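Local atomic coordinates of ribokinase (Cryptococcus neoformans var. grubii serotype A, PDB entry 6CW5), a protein that probably catalyses the ATP- and magnesium-dependent phosphorylation of D-ribose at O-5, giving D-ribose 5-phosphate, as a homodimeric kinase of the PfkB family. Residues V21-F26 with E99-A104; G52-F57 with E315-S320; L141-E146 with S168-S173; D281-Y286 with V306-C311. All coordinates share one frame; numbering follows the deposited sequence.

Contact 1 of 4, residues V21-F26 with E99-A104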
loop_
_atom_site.group_PDB
_atom_site.type_symbol
_atom_site.label_atom_id
_atom_site.label_comp_id
_atom_site.label_asym_id
_atom_site.label_seq_id
_atom_site.Cartn_x
_atom_site.Cartn_y
_atom_site.Cartn_z
ATOM N N VAL A 21 -11.834 -9.474 -6.643
ATOM C CA VAL A 21 -12.712 -10.235 -7.518
ATOM C C VAL A 21 -12.096 -11.611 -7.673
ATOM O O VAL A 21 -10.914 -11.721 -8.010
ATOM C CB VAL A 21 -12.861 -9.567 -8.892
ATOM C CG1 VAL A 21 -13.782 -10.389 -9.813
ATOM C CG2 VAL A 21 -13.384 -8.144 -8.706
ATOM N N ASN A 22 -12.886 -12.656 -7.418
ATOM C CA ASN A 22 -12.418 -14.029 -7.539
ATOM C C ASN A 22 -13.315 -14.799 -8.488
ATOM O O ASN A 22 -14.529 -14.576 -8.551
ATOM C CB ASN A 22 -12.443 -14.785 -6.206
ATOM C CG ASN A 22 -11.422 -14.265 -5.215
ATOM O OD1 ASN A 22 -10.378 -13.751 -5.589
ATOM N ND2 ASN A 22 -11.709 -14.449 -3.959
ATOM N N ILE A 23 -12.702 -15.721 -9.209
ATOM C CA ILE A 23 -13.448 -16.819 -9.815
ATOM C C ILE A 23 -13.432 -17.936 -8.781
ATOM O O ILE A 23 -12.366 -18.451 -8.448
ATOM C CB ILE A 23 -12.838 -17.253 -11.148
ATOM C CG1 ILE A 23 -12.922 -16.080 -12.126
ATOM C CG2 ILE A 23 -13.574 -18.491 -11.688
ATOM C CD1 ILE A 23 -12.215 -16.331 -13.463
ATOM N N ASP A 24 -14.611 -18.284 -8.248
ATOM C CA ASP A 24 -14.739 -19.316 -7.232
ATOM C C ASP A 24 -14.875 -20.659 -7.926
ATOM O O ASP A 24 -15.724 -20.820 -8.799
ATOM C CB ASP A 24 -15.975 -19.091 -6.359
ATOM C CG ASP A 24 -15.827 -17.895 -5.406
ATOM O OD1 ASP A 24 -14.738 -17.289 -5.355
ATOM O OD2 ASP A 24 -16.814 -17.606 -4.707
ATOM N N GLU A 25 -14.073 -21.626 -7.507
ATOM C CA GLU A 25 -14.209 -22.989 -7.996
ATOM C C GLU A 25 -14.632 -23.850 -6.819
ATOM O O GLU A 25 -13.848 -24.047 -5.883
ATOM C CB GLU A 25 -12.900 -23.464 -8.592
ATOM C CG GLU A 25 -12.584 -22.784 -9.898
ATOM C CD GLU A 25 -11.320 -23.338 -10.506
ATOM O OE1 GLU A 25 -10.254 -23.129 -9.914
ATOM O OE2 GLU A 25 -11.406 -24.011 -11.555
ATOM N N PHE A 26 -15.882 -24.329 -6.856
ATOM C CA PHE A 26 -16.409 -25.213 -5.821
ATOM C C PHE A 26 -16.171 -26.660 -6.240
ATOM O O PHE A 26 -16.827 -27.150 -7.159
ATOM C CB PHE A 26 -17.899 -24.991 -5.610
ATOM C CG PHE A 26 -18.226 -23.649 -5.036
ATOM C CD1 PHE A 26 -18.338 -23.486 -3.662
ATOM C CD2 PHE A 26 -18.412 -22.552 -5.868
ATOM C CE1 PHE A 26 -18.631 -22.239 -3.123
ATOM C CE2 PHE A 26 -18.709 -21.294 -5.333
ATOM C CZ PHE A 26 -18.816 -21.144 -3.966
ATOM N N GLU A 99 -2.218 -11.333 -16.859
ATOM C CA GLU A 99 -2.515 -11.691 -15.475
ATOM C C GLU A 99 -3.818 -12.470 -15.457
ATOM O O GLU A 99 -4.634 -12.350 -16.367
ATOM C CB GLU A 99 -2.636 -10.462 -14.567
ATOM C CG GLU A 99 -2.795 -10.790 -13.091
ATOM C CD GLU A 99 -1.747 -11.759 -12.562
ATOM O OE1 GLU A 99 -0.716 -11.292 -12.031
ATOM O OE2 GLU A 99 -1.943 -12.992 -12.666
ATOM N N VAL A 100 -4.006 -13.302 -14.436
ATOM C CA VAL A 100 -5.262 -14.028 -14.303
ATOM C C VAL A 100 -6.068 -13.404 -13.176
ATOM O O VAL A 100 -5.521 -12.848 -12.212
ATOM C CB VAL A 100 -5.066 -15.543 -14.066
ATOM C CG1 VAL A 100 -4.444 -16.207 -15.304
ATOM C CG2 VAL A 100 -4.247 -15.808 -12.801
ATOM N N THR A 101 -7.386 -13.487 -13.311
ATOM C CA THR A 101 -8.269 -13.131 -12.212
ATOM C C THR A 101 -7.941 -13.983 -10.987
ATOM O O THR A 101 -7.602 -15.168 -11.108
ATOM C CB THR A 101 -9.718 -13.336 -12.673
ATOM O OG1 THR A 101 -9.938 -12.545 -13.855
ATOM C CG2 THR A 101 -10.715 -12.884 -11.608
ATOM N N GLY A 102 -8.032 -13.375 -9.801
ATOM C CA GLY A 102 -7.843 -14.134 -8.587
ATOM C C GLY A 102 -8.833 -15.276 -8.490
ATOM O O GLY A 102 -9.917 -15.268 -9.092
ATOM N N ARG A 103 -8.436 -16.296 -7.737
ATOM C CA ARG A 103 -9.204 -17.530 -7.658
ATOM C C ARG A 103 -9.411 -17.918 -6.207
ATOM O O ARG A 103 -8.530 -17.698 -5.363
ATOM C CB ARG A 103 -8.489 -18.660 -8.405
ATOM C CG ARG A 103 -8.336 -18.370 -9.898
ATOM C CD ARG A 103 -7.357 -19.299 -10.512
ATOM N NE ARG A 103 -7.821 -20.671 -10.362
ATOM C CZ ARG A 103 -7.068 -21.725 -10.610
ATOM N NH1 ARG A 103 -5.821 -21.554 -11.037
ATOM N NH2 ARG A 103 -7.563 -22.943 -10.437
ATOM N N ALA A 104 -10.591 -18.461 -5.905
ATOM C CA ALA A 104 -10.808 -19.145 -4.631
ATOM C C ALA A 104 -11.041 -20.605 -4.941
ATOM O O ALA A 104 -11.994 -20.942 -5.647
ATOM C CB ALA A 104 -11.993 -18.579 -3.847
HETATM O O HOH W 1 -8.949 -10.602 -9.708
HETATM O O HOH W 2 -11.003 -20.063 -10.387
#
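Ile23 and Arg103 pair in register where strands 22-29 and 102-109 run parallel as the central pair of the four-stranded lid sheet of this PfkB-family kinase. Backbone bonds knit the two strands: Ile23 N reaches Gly102 O at 2.8 Å, Ala104 N reaches Ile23 O, and Glu25 N meets Ala104 O almost head-on, with an N-H...O angle of 177°. Arg103 can be followed outward from this seam. Its CB lies 3.9 Å from Ile23 O, the carbonyl that also receives Ala104 N. CG stands anti to the carbonyl carbon of Arg103 (chi1 -62°), and a bend at chi3 turns the guanidinium toward Glu25. On the way NE donates to a water that in turn donates to Ile23 O, so this carbonyl is gripped twice. At the tip NH2 forms a salt bridge with Glu25 OE1 at 2.7 Å; the carboxylate oxygen sits at the guanidinium edge and is met on its syn side, though the two planes are turned 62° apart. Glu25 also has a long, weak ion pair with Lys46. On the Ile23 side of the sheet, Thr101 CG2 abuts Ile23 CG1 at 3.9 Å, while its hydroxyl is taken by Asp75. The other side carries Asn22, Asp24 and Ala104 and faces the predicted ribose site; there Asn22 ND2 and Asp24 OD2 each hydrogen-bond a bound glycerol. The Ala104 methyl packs beside both polar side chains, its CB 3.4 Å from Asp24 OD1 and 4.1 Å from Asn22 ND2.

Contact 2 of 4, residues G52-F57 with E315-S320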
loop_
_atom_site.group_PDB
_atom_site.type_symbol
_atom_site.label_atom_id
_atom_site.label_comp_id
_atom_site.label_asym_id
_atom_site.label_seq_id
_atom_site.Cartn_x
_atom_site.Cartn_y
_atom_site.Cartn_z
ATOM N N GLY A 52 -14.644 -8.475 -2.480
ATOM C CA GLY A 52 -15.028 -7.173 -3.008
ATOM C C GLY A 52 -16.221 -7.250 -3.945
ATOM O O GLY A 52 -17.189 -6.499 -3.810
ATOM N N ALA A 53 -16.172 -8.158 -4.919
ATOM C CA ALA A 53 -17.284 -8.263 -5.859
ATOM C C ALA A 53 -18.588 -8.683 -5.169
ATOM O O ALA A 53 -19.671 -8.164 -5.497
ATOM C CB ALA A 53 -16.924 -9.266 -6.968
ATOM N N ASN A 54 -18.516 -9.671 -4.267
ATOM C CA ASN A 54 -19.712 -10.136 -3.559
ATOM C C ASN A 54 -20.365 -8.992 -2.803
ATOM O O ASN A 54 -21.591 -8.811 -2.844
ATOM C CB ASN A 54 -19.375 -11.241 -2.540
ATOM C CG ASN A 54 -19.057 -12.578 -3.168
ATOM O OD1 ASN A 54 -19.316 -12.807 -4.339
ATOM N ND2 ASN A 54 -18.493 -13.482 -2.366
ATOM N N GLN A 55 -19.554 -8.245 -2.053
ATOM C CA GLN A 55 -20.100 -7.171 -1.230
ATOM C C GLN A 55 -20.598 -6.020 -2.105
ATOM O O GLN A 55 -21.647 -5.439 -1.824
ATOM C CB GLN A 55 -19.048 -6.717 -0.206
ATOM C CG GLN A 55 -18.862 -7.778 0.872
ATOM C CD GLN A 55 -17.807 -7.454 1.952
ATOM O OE1 GLN A 55 -17.389 -6.311 2.135
ATOM N NE2 GLN A 55 -17.359 -8.502 2.642
ATOM N N ALA A 56 -19.897 -5.718 -3.203
ATOM C CA ALA A 56 -20.387 -4.674 -4.110
ATOM C C ALA A 56 -21.711 -5.080 -4.744
ATOM O O ALA A 56 -22.635 -4.263 -4.877
ATOM C CB ALA A 56 -19.349 -4.387 -5.203
ATOM N N PHE A 57 -21.793 -6.332 -5.184
ATOM C CA PHE A 57 -23.018 -6.863 -5.763
ATOM C C PHE A 57 -24.186 -6.740 -4.789
ATOM O O PHE A 57 -25.319 -6.439 -5.189
ATOM C CB PHE A 57 -22.782 -8.326 -6.138
ATOM C CG PHE A 57 -23.750 -8.853 -7.124
ATOM C CD1 PHE A 57 -23.592 -8.584 -8.477
ATOM C CD2 PHE A 57 -24.830 -9.622 -6.710
ATOM C CE1 PHE A 57 -24.492 -9.096 -9.403
ATOM C CE2 PHE A 57 -25.743 -10.113 -7.631
ATOM C CZ PHE A 57 -25.570 -9.855 -8.977
ATOM N N GLU A 315 -26.975 -21.017 -4.260
ATOM C CA GLU A 315 -25.663 -21.637 -4.434
ATOM C C GLU A 315 -24.501 -20.650 -4.552
ATOM O O GLU A 315 -23.442 -20.879 -3.959
ATOM C CB GLU A 315 -25.682 -22.544 -5.670
ATOM N N GLY A 316 -24.656 -19.571 -5.315
ATOM C CA GLY A 316 -23.534 -18.703 -5.624
ATOM C C GLY A 316 -23.344 -17.569 -4.632
ATOM O O GLY A 316 -24.294 -17.084 -4.025
ATOM N N ALA A 317 -22.084 -17.151 -4.474
ATOM C CA ALA A 317 -21.796 -16.013 -3.607
ATOM C C ALA A 317 -22.409 -14.733 -4.163
ATOM O O ALA A 317 -23.006 -13.944 -3.419
ATOM C CB ALA A 317 -20.288 -15.861 -3.421
ATOM N N MET A 318 -22.290 -14.517 -5.476
ATOM C CA MET A 318 -22.911 -13.369 -6.127
ATOM C C MET A 318 -24.333 -13.660 -6.599
ATOM O O MET A 318 -25.219 -12.812 -6.445
ATOM C CB MET A 318 -22.059 -12.902 -7.312
ATOM C CG MET A 318 -21.465 -11.512 -7.116
ATOM S SD MET A 318 -20.265 -11.026 -8.380
ATOM C CE MET A 318 -21.308 -10.675 -9.789
ATOM N N GLU A 319 -24.574 -14.853 -7.151
ATOM C CA GLU A 319 -25.863 -15.155 -7.771
ATOM C C GLU A 319 -27.013 -15.172 -6.765
ATOM O O GLU A 319 -28.153 -14.863 -7.129
ATOM C CB GLU A 319 -25.782 -16.496 -8.509
ATOM N N SER A 320 -26.751 -15.526 -5.508
ATOM C CA SER A 320 -27.817 -15.695 -4.524
ATOM C C SER A 320 -28.142 -14.418 -3.752
ATOM O O SER A 320 -29.011 -14.449 -2.870
ATOM C CB SER A 320 -27.454 -16.814 -3.539
ATOM O OG SER A 320 -26.251 -16.544 -2.845
#
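Met318 lies across the aromatic ring of Phe57 at about a right angle, a Met-aromatic contact that fastens helix 51-61 to the loop after helix 297-311 in the PfkB kinase fold. The methionine meets the ring first through its chain rather than its sulfur: CG sits over one face, 4.0 Å from the Phe57 centroid and 29° off the ring normal, as a CH-pi contact. SD is more oblique, at 4.7 Å from the same centroid. A bend at chi3 (74°) folds the terminal methyl back, bringing Met318 CE to 3.4 Å from Phe57 CD1. Phe57 itself points toward the loop, its CG anti to the backbone N (chi1 -161°), which puts CE2 beside the Met318 carbonyl oxygen. One turn earlier, Ala53 CB touches Met318 SD at 4.0 Å, so the sulfur sits between the Ala53 methyl and the Phe57 ring. Met82 and Leu83 of helix 77-85 also pack on Met318.

Asn54 makes the polar end of the contact. Its ND2 is hydrogen-bonded to Asp281, the predicted proton acceptor. Gly52, Ala53 and Asn54 belong to the predicted ribose site, while Gly316 and Ser320 are predicted potassium ligands, so the loop carrying the potassium residues packs beside the ribose site. The Asn54 amide lies against the methyl of Ala317, but this alanine is poorly ordered, which makes the 3.3 Å between Ala317 CB and Asn54 OD1 less certain.

Contact 3 of 4, residues L141-E146 with S168-S173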
loop_
_atom_site.group_PDB
_atom_site.type_symbol
_atom_site.label_atom_id
_atom_site.label_comp_id
_atom_site.label_asym_id
_atom_site.label_seq_id
_atom_site.Cartn_x
_atom_site.Cartn_y
_atom_site.Cartn_z
ATOM N N LEU A 141 -16.979 3.678 2.443
ATOM C CA LEU A 141 -15.907 2.818 1.959
ATOM C C LEU A 141 -16.086 1.432 2.546
ATOM O O LEU A 141 -16.327 1.288 3.751
ATOM C CB LEU A 141 -14.530 3.365 2.334
ATOM C CG LEU A 141 -13.333 2.446 2.057
ATOM C CD1 LEU A 141 -12.996 2.403 0.525
ATOM C CD2 LEU A 141 -12.116 2.912 2.882
ATOM N N LEU A 142 -15.955 0.414 1.704
ATOM C CA LEU A 142 -15.984 -0.977 2.152
ATOM C C LEU A 142 -14.676 -1.642 1.759
ATOM O O LEU A 142 -14.284 -1.585 0.592
ATOM C CB LEU A 142 -17.171 -1.681 1.502
ATOM C CG LEU A 142 -17.624 -3.066 1.881
ATOM C CD1 LEU A 142 -17.672 -3.242 3.412
ATOM C CD2 LEU A 142 -18.998 -3.245 1.268
ATOM N N VAL A 143 -14.000 -2.276 2.727
ATOM C CA VAL A 143 -12.708 -2.910 2.496
ATOM C C VAL A 143 -12.703 -4.261 3.196
ATOM O O VAL A 143 -13.451 -4.500 4.142
ATOM C CB VAL A 143 -11.495 -2.067 2.976
ATOM C CG1 VAL A 143 -11.142 -0.963 1.936
ATOM C CG2 VAL A 143 -11.761 -1.448 4.355
ATOM N N GLN A 144 -11.876 -5.165 2.682
ATOM C CA GLN A 144 -11.704 -6.483 3.290
ATOM C C GLN A 144 -10.219 -6.746 3.320
ATOM O O GLN A 144 -9.453 -5.803 3.510
ATOM C CB GLN A 144 -12.443 -7.573 2.508
ATOM C CG GLN A 144 -13.903 -7.164 2.159
ATOM C CD GLN A 144 -13.971 -6.398 0.848
ATOM O OE1 GLN A 144 -13.083 -6.536 -0.009
ATOM N NE2 GLN A 144 -15.022 -5.575 0.681
ATOM N N ASN A 145 -9.785 -7.993 3.090
ATOM C CA ASN A 145 -8.343 -8.210 3.154
ATOM C C ASN A 145 -7.866 -9.147 2.054
ATOM O O ASN A 145 -6.913 -9.899 2.263
ATOM C CB ASN A 145 -7.907 -8.764 4.529
ATOM C CG ASN A 145 -6.384 -8.692 4.745
ATOM O OD1 ASN A 145 -5.741 -7.708 4.359
ATOM N ND2 ASN A 145 -5.799 -9.740 5.362
ATOM N N GLU A 146 -8.486 -9.105 0.880
ATOM C CA GLU A 146 -8.056 -9.963 -0.225
ATOM C C GLU A 146 -7.248 -9.213 -1.273
ATOM O O GLU A 146 -7.042 -9.749 -2.372
ATOM C CB GLU A 146 -9.260 -10.638 -0.898
ATOM C CG GLU A 146 -9.927 -11.682 0.002
ATOM C CD GLU A 146 -11.051 -12.478 -0.660
ATOM O OE1 GLU A 146 -11.659 -12.011 -1.659
ATOM O OE2 GLU A 146 -11.358 -13.575 -0.125
ATOM N N SER A 168 -16.501 4.223 7.011
ATOM C CA SER A 168 -15.724 3.097 6.504
ATOM C C SER A 168 -16.120 1.825 7.238
ATOM O O SER A 168 -16.368 1.845 8.445
ATOM C CB SER A 168 -14.234 3.351 6.664
ATOM O OG SER A 168 -13.992 3.727 8.010
ATOM N N VAL A 169 -16.133 0.713 6.507
ATOM C CA VAL A 169 -16.615 -0.578 6.989
ATOM C C VAL A 169 -15.584 -1.617 6.582
ATOM O O VAL A 169 -15.210 -1.686 5.410
ATOM C CB VAL A 169 -18.000 -0.913 6.395
ATOM C CG1 VAL A 169 -18.499 -2.246 6.902
ATOM C CG2 VAL A 169 -19.007 0.179 6.728
ATOM N N PHE A 170 -15.091 -2.396 7.551
ATOM C CA PHE A 170 -13.983 -3.317 7.294
ATOM C C PHE A 170 -14.367 -4.719 7.734
ATOM O O PHE A 170 -14.923 -4.898 8.820
ATOM C CB PHE A 170 -12.764 -2.834 8.054
ATOM C CG PHE A 170 -11.565 -3.756 8.015
ATOM C CD1 PHE A 170 -11.024 -4.192 6.814
ATOM C CD2 PHE A 170 -10.906 -4.079 9.204
ATOM C CE1 PHE A 170 -9.881 -4.978 6.794
ATOM C CE2 PHE A 170 -9.783 -4.883 9.190
ATOM C CZ PHE A 170 -9.249 -5.316 7.980
ATOM N N ASN A 171 -14.062 -5.709 6.894
ATOM C CA ASN A 171 -14.286 -7.121 7.202
ATOM C C ASN A 171 -12.925 -7.808 7.088
ATOM O O ASN A 171 -12.386 -7.941 5.970
ATOM C CB ASN A 171 -15.320 -7.670 6.212
ATOM C CG ASN A 171 -15.578 -9.170 6.333
ATOM O OD1 ASN A 171 -15.760 -9.842 5.309
ATOM N ND2 ASN A 171 -15.665 -9.689 7.560
ATOM N N PRO A 172 -12.288 -8.201 8.192
ATOM C CA PRO A 172 -10.888 -8.699 8.081
ATOM C C PRO A 172 -10.799 -10.136 7.589
ATOM O O PRO A 172 -10.544 -11.088 8.343
ATOM C CB PRO A 172 -10.361 -8.561 9.507
ATOM C CG PRO A 172 -11.650 -8.742 10.395
ATOM C CD PRO A 172 -12.766 -8.107 9.594
ATOM N N SER A 173 -11.018 -10.302 6.284
ATOM C CA SER A 173 -11.068 -11.635 5.671
ATOM C C SER A 173 -10.228 -11.632 4.402
ATOM O O SER A 173 -10.514 -10.851 3.479
ATOM C CB SER A 173 -12.507 -12.039 5.342
ATOM O OG SER A 173 -12.500 -13.293 4.659
HETATM O O HOH W 3 -11.535 -14.522 2.506
#
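Val169 N donates to Leu141 O at 2.8 Å, the shortest hydrogen bond between strands 140-143 and 167-170, which lie parallel in the central sheet as the two strands of a right-handed beta-alpha-beta crossover through helix 149-161. Val143 N returns a bond to Val169 O, nearly in line with that carbonyl, and Asn171 N reaches Val143 O at 3.1 Å. The pairing then frays: Asn145 N finds Ser173 O, but the N-H...O angle is only 133° and the donor stands above the carbonyl plane. Pro172, at the centre of an inverse gamma turn, displaces the chain just before this bond.

Leu142 and Val169 share one face, Leu142 CD1 resting 3.7 Å from Val169 CG1. On the other face Val143 and Phe170 cross at about a right angle. With CG1 anti to the carbonyl carbon (chi1 -80°), Val143 CG2 falls between the backbone N and the carbonyl carbon and touches Phe170 CD1. The phenylalanine ring turns its edge to Gln144 O, which lies in the ring plane 3.4 Å from CE1; it also stacks on Phe184.

At the C-terminal strand ends lies the predicted ribose site. Glu146 OE1 is held by the Ser20 hydroxyl and the backbone N of Lys51, and OE2 hydrogen-bonds a bound glycerol. One water joins the two segments, donating to Glu146 OE2 at 2.8 Å and lying 2.7 Å from Ser173 OG.

Contact 4 of 4, residues D281-Y286 with V306-C311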
loop_
_atom_site.group_PDB
_atom_site.type_symbol
_atom_site.label_atom_id
_atom_site.label_comp_id
_atom_site.label_asym_id
_atom_site.label_seq_id
_atom_site.Cartn_x
_atom_site.Cartn_y
_atom_site.Cartn_z
ATOM N N ASP A 281 -20.792 -11.994 3.069
ATOM C CA ASP A 281 -20.616 -10.888 2.126
ATOM C C ASP A 281 -21.951 -10.234 1.795
ATOM O O ASP A 281 -22.048 -9.004 1.708
ATOM C CB ASP A 281 -19.939 -11.387 0.848
ATOM C CG ASP A 281 -18.519 -11.847 1.096
ATOM O OD1 ASP A 281 -17.923 -11.384 2.089
ATOM O OD2 ASP A 281 -18.003 -12.669 0.332
ATOM N N CYS A 282 -22.987 -11.046 1.593
ATOM C CA CYS A 282 -24.327 -10.496 1.420
ATOM C C CYS A 282 -24.687 -9.580 2.581
ATOM O O CYS A 282 -25.094 -8.429 2.385
ATOM C CB CYS A 282 -25.339 -11.631 1.298
ATOM S SG CYS A 282 -26.992 -11.049 0.944
ATOM N N PHE A 283 -24.525 -10.073 3.808
ATOM C CA PHE A 283 -24.840 -9.255 4.972
ATOM C C PHE A 283 -24.098 -7.921 4.933
ATOM O O PHE A 283 -24.698 -6.855 5.126
ATOM C CB PHE A 283 -24.510 -10.027 6.252
ATOM C CG PHE A 283 -24.835 -9.268 7.498
ATOM C CD1 PHE A 283 -26.092 -9.361 8.060
ATOM C CD2 PHE A 283 -23.890 -8.454 8.099
ATOM C CE1 PHE A 283 -26.401 -8.648 9.213
ATOM C CE2 PHE A 283 -24.198 -7.739 9.234
ATOM C CZ PHE A 283 -25.455 -7.846 9.794
ATOM N N ALA A 284 -22.791 -7.957 4.656
ATOM C CA ALA A 284 -21.991 -6.735 4.682
ATOM C C ALA A 284 -22.496 -5.705 3.675
ATOM O O ALA A 284 -22.616 -4.516 3.989
ATOM C CB ALA A 284 -20.527 -7.070 4.397
ATOM N N GLY A 285 -22.756 -6.133 2.438
ATOM C CA GLY A 285 -23.252 -5.190 1.448
ATOM C C GLY A 285 -24.635 -4.643 1.784
ATOM O O GLY A 285 -24.899 -3.450 1.619
ATOM N N TYR A 286 -25.540 -5.503 2.265
ATOM C CA TYR A 286 -26.841 -5.006 2.703
ATOM C C TYR A 286 -26.711 -4.076 3.906
ATOM O O TYR A 286 -27.474 -3.108 4.018
ATOM C CB TYR A 286 -27.792 -6.168 3.029
ATOM C CG TYR A 286 -28.728 -6.467 1.880
ATOM C CD1 TYR A 286 -30.022 -5.945 1.863
ATOM C CD2 TYR A 286 -28.299 -7.223 0.785
ATOM C CE1 TYR A 286 -30.881 -6.186 0.791
ATOM C CE2 TYR A 286 -29.155 -7.472 -0.298
ATOM C CZ TYR A 286 -30.441 -6.948 -0.281
ATOM O OH TYR A 286 -31.300 -7.167 -1.335
ATOM N N VAL A 306 -33.118 -10.604 6.703
ATOM C CA VAL A 306 -33.990 -11.228 5.711
ATOM C C VAL A 306 -33.220 -11.529 4.427
ATOM O O VAL A 306 -33.393 -12.595 3.823
ATOM C CB VAL A 306 -35.215 -10.337 5.446
ATOM C CG1 VAL A 306 -36.067 -10.919 4.326
ATOM C CG2 VAL A 306 -36.028 -10.192 6.723
ATOM N N ALA A 307 -32.342 -10.612 4.006
ATOM C CA ALA A 307 -31.640 -10.777 2.736
ATOM C C ALA A 307 -30.677 -11.957 2.778
ATOM O O ALA A 307 -30.738 -12.850 1.925
ATOM C CB ALA A 307 -30.890 -9.495 2.376
ATOM N N CYS A 308 -29.776 -11.979 3.762
ATOM C CA CYS A 308 -28.803 -13.065 3.817
ATOM C C CYS A 308 -29.446 -14.403 4.169
ATOM O O CYS A 308 -28.865 -15.453 3.867
ATOM C CB CYS A 308 -27.682 -12.723 4.803
ATOM S SG CYS A 308 -28.099 -12.849 6.551
ATOM N N GLY A 309 -30.628 -14.396 4.792
ATOM C CA GLY A 309 -31.372 -15.636 4.947
ATOM C C GLY A 309 -31.801 -16.210 3.609
ATOM O O GLY A 309 -31.673 -17.415 3.368
ATOM N N ILE A 310 -32.312 -15.351 2.722
ATOM C CA ILE A 310 -32.562 -15.738 1.337
ATOM C C ILE A 310 -31.277 -16.231 0.685
ATOM O O ILE A 310 -31.278 -17.217 -0.062
ATOM C CB ILE A 310 -33.165 -14.548 0.566
ATOM C CG1 ILE A 310 -34.566 -14.224 1.087
ATOM C CG2 ILE A 310 -33.177 -14.812 -0.932
ATOM C CD1 ILE A 310 -35.101 -12.897 0.590
ATOM N N CYS A 311 -30.157 -15.559 0.975
ATOM C CA CYS A 311 -28.892 -15.856 0.309
ATOM C C CYS A 311 -28.390 -17.259 0.638
ATOM O O CYS A 311 -27.858 -17.953 -0.239
ATOM C CB CYS A 311 -27.845 -14.809 0.695
ATOM S SG CYS A 311 -26.162 -15.189 0.153
#
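Ala307 meets Tyr286 squarely, its methyl set over the centre of the ring: CB lies 3.5 Å from the centroid and only 3° off the ring normal, so all six ring carbons are almost equally distant. This CH-pi contact begins the packing of helix 297-311 on helix 279-292, nearly antiparallel here: the axes of segments 281-286 and 306-311 come within 8.7 Å and run at 153° to each other. The Tyr286 hydroxyl passes beyond the methyl to hydrogen-bond Pro322 O.

One residue on, Cys308 gives the closest backbone approach, its CA 5.6 Å from that of Phe283. Its sulfur lies at the edge of the Phe283 ring, 4.3 Å from CD1, while its CA touches SG of Cys282 at 3.9 Å. One turn after Ala307, Cys311 completes the row, although it is poorly ordered. Cys311 SG rests 3.8 Å from Cys282 CB, and Cys282 SG in turn lies 3.9 Å from Cys311 CB. Both sulfurs stand anti to their own backbone N, an arrangement that sets the two side chains alongside each other.

The packing is apolar throughout, although the N-terminal end of helix 279-292 and the C-terminal end of helix 297-311 reach functional sites. Asp281, predicted to be the proton acceptor, forms a salt bridge with Lys51 and a hydrogen bond with Gln55, while Cys311 is a predicted potassium ligand. This antiparallel helix pair thus lies beside the probable catalytic and potassium sites of a ribokinase of the PfkB family.

From the N terminus, contact 1 opens at 21-26 and closes at 99-104, joining two strands of the lid sheet. Contact 2 starts within that loop, at 52-57, but closes only at 315-320, so the two cross, and helix 51-61 meets the C-terminal loop. Contacts 3 and 4 follow one another inside the long span of contact 2: 141-146 closes with 168-173 in the central sheet, 281-286 with 306-311 between helices. Segment 52-57 is the hub, since Gln55 reaches both Gln144 of contact 3 and Asp281 of contact 4, and Ala53 packs on Val21 of contact 1. Across the probable ribose pocket, Asn22 of contact 1 approaches Glu146 of contact 3.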